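Local coordinates for capsular polysaccharide biosynthesis protein (Burkholderia pseudomallei, PDB 4BQN) that binds coenzyme A and probably acts as an acetyltransferase in the biosynthesis of the bacterium's capsular polysaccharide, at residues Q177-N189 and L206-L218. The protein carries 1 engineered substitution. Numbering follows the deposited sequence. Where two conformers were deposited one is given.
Sequences QIDISVTDFILAN and LMREIAARCMLAL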
ATOM      1  N   GLN A 177      11.657 -10.928 -12.312  1.00 14.45           N
ATOM      2  CA  GLN A 177      12.073 -10.333 -11.039  0.70 15.96           C
ATOM      3  C   GLN A 177      11.779  -8.834 -11.041  1.00 13.12           C
ATOM      4  O   GLN A 177      11.999  -8.163 -12.036  1.00 15.17           O
ATOM      5  CB  GLN A 177      13.568 -10.588 -10.808  0.70 21.58           C
ATOM      6  CG  GLN A 177      14.103 -10.153  -9.449  0.70 21.39           C
ATOM      7  CD  GLN A 177      15.531 -10.622  -9.222  0.70 28.35           C
ATOM      8  OE1 GLN A 177      15.771 -11.785  -8.890  0.70 38.91           O
ATOM      9  NE2 GLN A 177      16.485  -9.718  -9.400  0.70 34.40           N
ATOM     10  N   ILE A 178      11.269  -8.313  -9.920  1.00 13.01           N
ATOM     11  CA  ILE A 178      10.986  -6.882  -9.818  1.00 12.30           C
ATOM     12  C   ILE A 178      12.291  -6.089  -9.965  1.00 11.69           C
ATOM     13  O   ILE A 178      13.284  -6.391  -9.304  1.00 15.44           O
ATOM     14  CB  ILE A 178      10.261  -6.527  -8.502  1.00 11.84           C
ATOM     15  CG1 ILE A 178       8.891  -7.201  -8.476  1.00 12.69           C
ATOM     16  CG2 ILE A 178      10.149  -5.019  -8.360  1.00 13.92           C
ATOM     17  CD1 ILE A 178       8.054  -6.910  -7.239  1.00 15.14           C
ATOM     18  N   ASP A 179      12.307  -5.101 -10.859  1.00 11.67           N
ATOM     19  CA  ASP A 179      13.519  -4.319 -11.092  1.00 12.99           C
ATOM     20  C   ASP A 179      13.900  -3.383  -9.946  1.00 13.29           C
ATOM     21  O   ASP A 179      15.085  -3.265  -9.626  1.00 16.01           O
ATOM     22  CB  ASP A 179      13.420  -3.505 -12.391  1.00 14.23           C
ATOM     23  CG  ASP A 179      13.371  -4.377 -13.635  1.00 14.24           C
ATOM     24  OD1 ASP A 179      14.292  -5.201 -13.816  1.00 16.93           O
ATOM     25  OD2 ASP A 179      12.412  -4.233 -14.424  1.00 16.47           O
ATOM     26  N   ILE A 180      12.910  -2.729  -9.335  1.00 12.08           N
ATOM     27  CA  ILE A 180      13.164  -1.592  -8.450  1.00 12.04           C
ATOM     28  C   ILE A 180      12.382  -1.802  -7.157  1.00 12.19           C
ATOM     29  O   ILE A 180      11.155  -1.868  -7.190  1.00 13.18           O
ATOM     30  CB  ILE A 180      12.738  -0.271  -9.125  1.00 12.73           C
ATOM     31  CG1 ILE A 180      13.543  -0.022 -10.417  1.00 15.81           C
ATOM     32  CG2 ILE A 180      12.916   0.901  -8.173  1.00 14.78           C
ATOM     33  CD1 ILE A 180      12.812   0.825 -11.443  1.00 14.69           C
ATOM     34  N   SER A 181      13.092  -1.922  -6.031  0.69 12.87           N
ATOM     35  CA  SER A 181      12.479  -2.183  -4.721  0.69 12.29           C
ATOM     36  C   SER A 181      13.146  -1.409  -3.587  0.69 12.82           C
ATOM     37  O   SER A 181      14.279  -0.936  -3.720  0.69 16.96           O
ATOM     38  CB  SER A 181      12.534  -3.671  -4.384  0.69 13.62           C
ATOM     39  OG  SER A 181      11.833  -4.454  -5.326  0.69 14.82           O
ATOM     40  N   VAL A 182      12.439  -1.315  -2.464  1.00 11.97           N
ATOM     41  CA  VAL A 182      12.924  -0.607  -1.278  1.00 11.87           C
ATOM     42  C   VAL A 182      12.739  -1.435  -0.003  1.00 12.46           C
ATOM     43  O   VAL A 182      12.619  -0.885   1.085  1.00 12.66           O
ATOM     44  CB  VAL A 182      12.251   0.776  -1.094  1.00 11.91           C
ATOM     45  CG1 VAL A 182      12.785   1.772  -2.105  1.00 15.19           C
ATOM     46  CG2 VAL A 182      10.729   0.680  -1.194  1.00 12.60           C
ATOM     47  N   THR A 183      12.787  -2.757  -0.131  1.00 13.37           N
ATOM     48  CA  THR A 183      12.536  -3.657   1.001  1.00 13.11           C
ATOM     49  C   THR A 183      13.489  -3.420   2.187  1.00 12.62           C
ATOM     50  O   THR A 183      13.035  -3.316   3.337  1.00 13.45           O
ATOM     51  CB  THR A 183      12.601  -5.128   0.561  1.00 16.64           C
ATOM     52  OG1 THR A 183      11.709  -5.314  -0.549  1.00 19.03           O
ATOM     53  CG2 THR A 183      12.195  -6.058   1.714  1.00 22.63           C
ATOM     54  N   ASP A 184      14.795  -3.333   1.915  1.00 12.57           N
ATOM     55  CA  ASP A 184      15.772  -3.161   2.997  1.00 14.32           C
ATOM     56  C   ASP A 184      15.583  -1.812   3.677  1.00 12.90           C
ATOM     57  O   ASP A 184      15.691  -1.704   4.897  1.00 13.86           O
ATOM     58  CB  ASP A 184      17.209  -3.292   2.457  1.00 15.62           C
ATOM     59  CG  ASP A 184      17.488  -4.654   1.839  1.00 20.43           C
ATOM     60  OD1 ASP A 184      16.971  -5.671   2.349  1.00 24.58           O
ATOM     61  OD2 ASP A 184      18.235  -4.710   0.836  1.00 22.44           O
ATOM     62  N   PHE A 185      15.281  -0.794   2.881  1.00 12.90           N
ATOM     63  CA  PHE A 185      14.993   0.528   3.403  1.00 11.54           C
ATOM     64  C   PHE A 185      13.795   0.505   4.352  1.00 11.43           C
ATOM     65  O   PHE A 185      13.839   1.070   5.440  1.00 12.22           O
ATOM     66  CB  PHE A 185      14.741   1.512   2.246  1.00 12.44           C
ATOM     67  CG  PHE A 185      14.414   2.896   2.703  1.00 11.66           C
ATOM     68  CD1 PHE A 185      15.421   3.772   3.093  1.00 13.75           C
ATOM     69  CD2 PHE A 185      13.078   3.312   2.803  1.00 13.24           C
ATOM     70  CE1 PHE A 185      15.117   5.050   3.531  1.00 14.94           C
ATOM     71  CE2 PHE A 185      12.766   4.590   3.250  1.00 14.73           C
ATOM     72  CZ  PHE A 185      13.789   5.454   3.618  1.00 14.38           C
ATOM     73  N   ILE A 186      12.718  -0.148   3.937  1.00 11.46           N
ATOM     74  CA  ILE A 186      11.524  -0.191   4.786  1.00 11.23           C
ATOM     75  C   ILE A 186      11.832  -0.836   6.147  1.00 11.57           C
ATOM     76  O   ILE A 186      11.536  -0.261   7.193  1.00 12.63           O
ATOM     77  CB  ILE A 186      10.335  -0.891   4.098  1.00 12.11           C
ATOM     78  CG1 ILE A 186       9.875  -0.073   2.873  1.00 11.79           C
ATOM     79  CG2 ILE A 186       9.183  -1.068   5.087  1.00 12.66           C
ATOM     80  CD1 ILE A 186       8.929  -0.817   1.944  1.00 11.63           C
ATOM     81  N   LEU A 187      12.433  -2.022   6.133  1.00 12.05           N
ATOM     82  CA  LEU A 187      12.674  -2.711   7.390  1.00 12.23           C
ATOM     83  C   LEU A 187      13.584  -1.880   8.283  1.00 13.57           C
ATOM     84  O   LEU A 187      13.354  -1.785   9.489  1.00 14.61           O
ATOM     85  CB  LEU A 187      13.258  -4.096   7.154  1.00 13.60           C
ATOM     86  CG  LEU A 187      13.579  -4.900   8.426  1.00 16.43           C
ATOM     87  CD1 LEU A 187      12.325  -5.216   9.238  1.00 18.32           C
ATOM     88  CD2 LEU A 187      14.372  -6.162   8.106  1.00 19.75           C
ATOM     89  N   ALA A 188      14.625  -1.296   7.694  1.00 13.09           N
ATOM     90  CA  ALA A 188      15.623  -0.587   8.482  1.00 12.24           C
ATOM     91  C   ALA A 188      15.099   0.718   9.061  1.00 13.70           C
ATOM     92  O   ALA A 188      15.582   1.164  10.093  1.00 17.10           O
ATOM     93  CB  ALA A 188      16.881  -0.343   7.659  1.00 16.06           C
ATOM     94  N   ASN A 189      14.099   1.320   8.415  1.00 13.06           N
ATOM     95  CA  ASN A 189      13.642   2.644   8.818  1.00 12.94           C
ATOM     96  C   ASN A 189      12.255   2.708   9.439  1.00 11.83           C
ATOM     97  O   ASN A 189      11.875   3.761   9.932  1.00 12.96           O
ATOM     98  CB  ASN A 189      13.679   3.596   7.623  1.00 12.37           C
ATOM     99  CG  ASN A 189      15.079   3.925   7.199  1.00 13.11           C
ATOM    100  OD1 ASN A 189      15.674   4.883   7.701  1.00 16.57           O
ATOM    101  ND2 ASN A 189      15.630   3.119   6.299  1.00 13.32           N
ATOM    102  N   LEU A 206       8.694   7.670   1.907  1.00 10.57           N
ATOM    103  CA  LEU A 206       8.827   6.428   1.153  1.00 10.20           C
ATOM    104  C   LEU A 206       8.642   6.638  -0.362  1.00 10.32           C
ATOM    105  O   LEU A 206       9.360   6.025  -1.161  1.00 10.98           O
ATOM    106  CB  LEU A 206       7.911   5.330   1.694  1.00 10.51           C
ATOM    107  CG  LEU A 206       8.130   3.950   1.052  1.00 10.57           C
ATOM    108  CD1 LEU A 206       9.578   3.490   1.192  1.00 12.63           C
ATOM    109  CD2 LEU A 206       7.170   2.944   1.653  1.00 12.50           C
ATOM    110  N   MET A 207       7.703   7.505  -0.756  1.00 10.31           N
ATOM    111  CA  MET A 207       7.552   7.826  -2.167  1.00 10.81           C
ATOM    112  C   MET A 207       8.821   8.457  -2.734  1.00 11.11           C
ATOM    113  O   MET A 207       9.198   8.150  -3.869  1.00 11.67           O
ATOM    114  CB  MET A 207       6.348   8.756  -2.389  1.00 12.18           C
ATOM    115  CG  MET A 207       4.990   8.080  -2.177  1.00 11.97           C
ATOM    116  SD  MET A 207       4.716   6.551  -3.097  1.00 12.45           S
ATOM    117  CE  MET A 207       5.031   7.103  -4.776  1.00 15.57           C
ATOM    118  N   ARG A 208       9.463   9.349  -1.975  1.00 10.96           N
ATOM    119  CA  ARG A 208      10.737   9.918  -2.428  1.00 12.37           C
ATOM    120  C   ARG A 208      11.771   8.815  -2.599  1.00 11.04           C
ATOM    121  O   ARG A 208      12.532   8.810  -3.571  1.00 12.04           O
ATOM    122  CB  ARG A 208      11.255  10.970  -1.468  1.00 11.71           C
ATOM    123  CG  ARG A 208      10.432  12.248  -1.473  1.00 13.67           C
ATOM    124  CD  ARG A 208      11.159  13.354  -0.733  1.00 13.78           C
ATOM    125  NE  ARG A 208      11.395  13.066   0.678  1.00 13.59           N
ATOM    126  CZ  ARG A 208      10.578  13.411   1.676  1.00 14.76           C
ATOM    127  NH1 ARG A 208       9.408  14.008   1.429  1.00 15.92           N
ATOM    128  NH2 ARG A 208      10.911  13.126   2.931  1.00 15.81           N
ATOM    129  N   GLU A 209      11.820   7.887  -1.646  1.00 10.78           N
ATOM    130  CA  GLU A 209      12.833   6.838  -1.703  1.00 11.69           C
ATOM    131  C   GLU A 209      12.665   5.957  -2.944  1.00 10.74           C
ATOM    132  O   GLU A 209      13.642   5.690  -3.658  1.00 11.51           O
ATOM    133  CB  GLU A 209      12.848   5.983  -0.426  1.00 11.48           C
ATOM    134  CG  GLU A 209      14.162   5.241  -0.247  1.00 11.43           C
ATOM    135  CD  GLU A 209      15.343   6.175  -0.010  1.00 12.80           C
ATOM    136  OE1 GLU A 209      15.167   7.247   0.618  1.00 13.58           O
ATOM    137  OE2 GLU A 209      16.461   5.851  -0.463  1.00 14.86           O
ATOM    138  N   ILE A 210      11.439   5.509  -3.220  1.00 10.64           N
ATOM    139  CA  ILE A 210      11.218   4.653  -4.395  1.00 11.47           C
ATOM    140  C   ILE A 210      11.468   5.425  -5.694  1.00 11.18           C
ATOM    141  O   ILE A 210      12.051   4.878  -6.633  1.00 11.66           O
ATOM    142  CB  ILE A 210       9.835   3.938  -4.371  1.00 12.55           C
ATOM    143  CG1 ILE A 210       9.734   2.855  -5.439  1.00 16.35           C
ATOM    144  CG2 ILE A 210       8.688   4.913  -4.513  1.00 13.55           C
ATOM    145  CD1 ILE A 210      10.643   1.690  -5.187  1.00 19.37           C
ATOM    146  N   ALA A 211      11.060   6.696  -5.743  1.00 10.62           N
ATOM    147  CA  ALA A 211      11.343   7.533  -6.916  1.00 10.59           C
ATOM    148  C   ALA A 211      12.864   7.651  -7.128  1.00 11.16           C
ATOM    149  O   ALA A 211      13.345   7.582  -8.259  1.00 11.88           O
ATOM    150  CB  ALA A 211      10.713   8.903  -6.760  1.00 11.76           C
ATOM    151  N   ALA A 212      13.620   7.828  -6.045  1.00 11.71           N
ATOM    152  CA  ALA A 212      15.079   7.853  -6.140  1.00 11.23           C
ATOM    153  C   ALA A 212      15.622   6.553  -6.739  1.00 11.51           C
ATOM    154  O   ALA A 212      16.508   6.595  -7.610  1.00 12.93           O
ATOM    155  CB  ALA A 212      15.696   8.127  -4.778  1.00 12.27           C
ATOM    156  N   ARG A 213      15.103   5.401  -6.306  1.00 12.10           N
ATOM    157  CA  ARG A 213      15.581   4.128  -6.847  1.00 11.80           C
ATOM    158  C   ARG A 213      15.237   3.989  -8.323  1.00 10.52           C
ATOM    159  O   ARG A 213      16.008   3.406  -9.078  1.00 13.00           O
ATOM    160  CB  ARG A 213      15.084   2.924  -6.046  1.00 11.89           C
ATOM    161  CG  ARG A 213      15.259   3.005  -4.526  1.00 12.45           C
ATOM    162  CD  ARG A 213      16.647   3.445  -4.063  1.00 14.49           C
ATOM    163  NE  ARG A 213      16.666   3.629  -2.609  1.00 14.37           N
ATOM    164  CZ  ARG A 213      16.781   2.651  -1.708  1.00 13.89           C
ATOM    165  NH1 ARG A 213      16.915   1.375  -2.090  1.00 14.33           N
ATOM    166  NH2 ARG A 213      16.774   2.960  -0.408  1.00 13.42           N
ATOM    167  N   CYS A 214      14.099   4.528  -8.741  1.00 11.07           N
ATOM    168  CA  CYS A 214      13.779   4.551 -10.153  1.00 11.90           C
ATOM    169  C   CYS A 214      14.820   5.362 -10.924  1.00 12.65           C
ATOM    170  O   CYS A 214      15.284   4.939 -11.978  1.00 13.06           O
ATOM    171  CB  CYS A 214      12.399   5.158 -10.384  1.00 12.84           C
ATOM    172  SG  CYS A 214      11.038   4.129  -9.826  1.00 13.39           S
ATOM    173  N   MET A 215      15.179   6.534 -10.401  1.00 11.67           N
ATOM    174  CA  MET A 215      16.171   7.363 -11.086  1.00 13.44           C
ATOM    175  C   MET A 215      17.520   6.678 -11.164  1.00 13.30           C
ATOM    176  O   MET A 215      18.197   6.788 -12.187  1.00 15.47           O
ATOM    177  CB  MET A 215      16.287   8.741 -10.442  1.00 13.25           C
ATOM    178  CG  MET A 215      15.059   9.623 -10.695  1.00 13.63           C
ATOM    179  SD  MET A 215      15.234  11.338 -10.176  1.00 15.10           S
ATOM    180  CE  MET A 215      16.611  11.842 -11.224  1.00 16.70           C
ATOM    181  N   LEU A 216      17.913   5.960 -10.109  1.00 12.36           N
ATOM    182  CA  LEU A 216      19.191   5.234 -10.159  1.00 13.49           C
ATOM    183  C   LEU A 216      19.143   4.162 -11.232  1.00 15.05           C
ATOM    184  O   LEU A 216      20.115   3.976 -11.953  1.00 15.84           O
ATOM    185  CB  LEU A 216      19.523   4.607  -8.803  1.00 13.22           C
ATOM    186  CG  LEU A 216      19.767   5.621  -7.687  1.00 12.81           C
ATOM    187  CD1 LEU A 216      19.838   4.947  -6.324  1.00 16.21           C
ATOM    188  CD2 LEU A 216      21.036   6.436  -7.926  1.00 16.37           C
ATOM    189  N   ALA A 217      18.000   3.484 -11.354  1.00 13.57           N
ATOM    190  CA  ALA A 217      17.835   2.424 -12.364  1.00 14.45           C
ATOM    191  C   ALA A 217      17.936   2.984 -13.779  1.00 15.42           C
ATOM    192  O   ALA A 217      18.371   2.289 -14.698  1.00 19.01           O
ATOM    193  CB  ALA A 217      16.498   1.721 -12.170  1.00 14.53           C
ATOM    194  N   LEU A 218      17.527   4.239 -13.944  1.00 14.30           N
ATOM    195  CA  LEU A 218      17.618   4.933 -15.226  1.00 15.42           C
ATOM    196  C   LEU A 218      19.004   5.501 -15.540  1.00 16.50           C
ATOM    197  O   LEU A 218      19.233   5.990 -16.649  1.00 21.29           O
ATOM    198  CB  LEU A 218      16.571   6.043 -15.280  1.00 16.28           C
ATOM    199  CG  LEU A 218      15.123   5.554 -15.295  1.00 16.18           C
ATOM    200  CD1 LEU A 218      14.207   6.756 -15.150  1.00 18.45           C
ATOM    201  CD2 LEU A 218      14.814   4.792 -16.579  1.00 19.31           C
TER
HETATM  202  O   HOH W   1      16.931  -0.274  -4.437  1.00 20.23           O
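Helix 204-217 is covered along one flank by the extended residues Ile-180 and Ser-181, by Val-182 at the N-cap and by the short helix that follows, with Phe-185 lying against Glu-209 and Val-182 against Arg-213. CG of Glu-209 stands 3.6 Å from the centroid of the Phe-185 ring and only 3° off its normal, a CH-pi contact over the face. The Glu-209 chain bends at chi2, which lays its carboxylate nearly flat over the CE1 side of the ring, the two planes 17° apart. On the opposite ring face sits ND2 of Asn-189, which donates in the carbonyl plane to Phe-185 O (2.9 Å). Arg-213, one turn after Glu-209, grips OE2 side-on: NH2 at 2.9 Å and NE at 3.1 Å both donate to this one oxygen, forming a salt bridge that holds the carboxylate over the ring. The guanidinium is nearly perpendicular to the Phe-185 plane and carries Val-182 CG1 over one face. No direct hydrogen bond crosses the contact; a water accepts from Arg-213 NH1 and donates to Ser-181 O. Val-182 caps helix 183-189, whose axis runs roughly antiparallel to that of segment 206-217 (152°), and its backbone N is hydrogen-bonded to Gln-96 OE1. Ile-180 also touches Leu-93 of strand 91-94, an outermost strand of the four-stranded parallel sheet. Beneath the polar pair the contact is aliphatic. Ile-210 turns CG1 away from its own backbone N, and CD1 then lies between Val-182 CG1 and Ile-180 CG2, 3.8 Å from each. Ile-180 CG2 also presses on Arg-213 CB (3.6 Å), while its CG1-CD1 arm lies along Ala-217 CB. At the other end Leu-206 CD1 touches Val-182, Phe-185 and Ile-186; the Ile-186 side chain is about 9 Å from the bound coenzyme A.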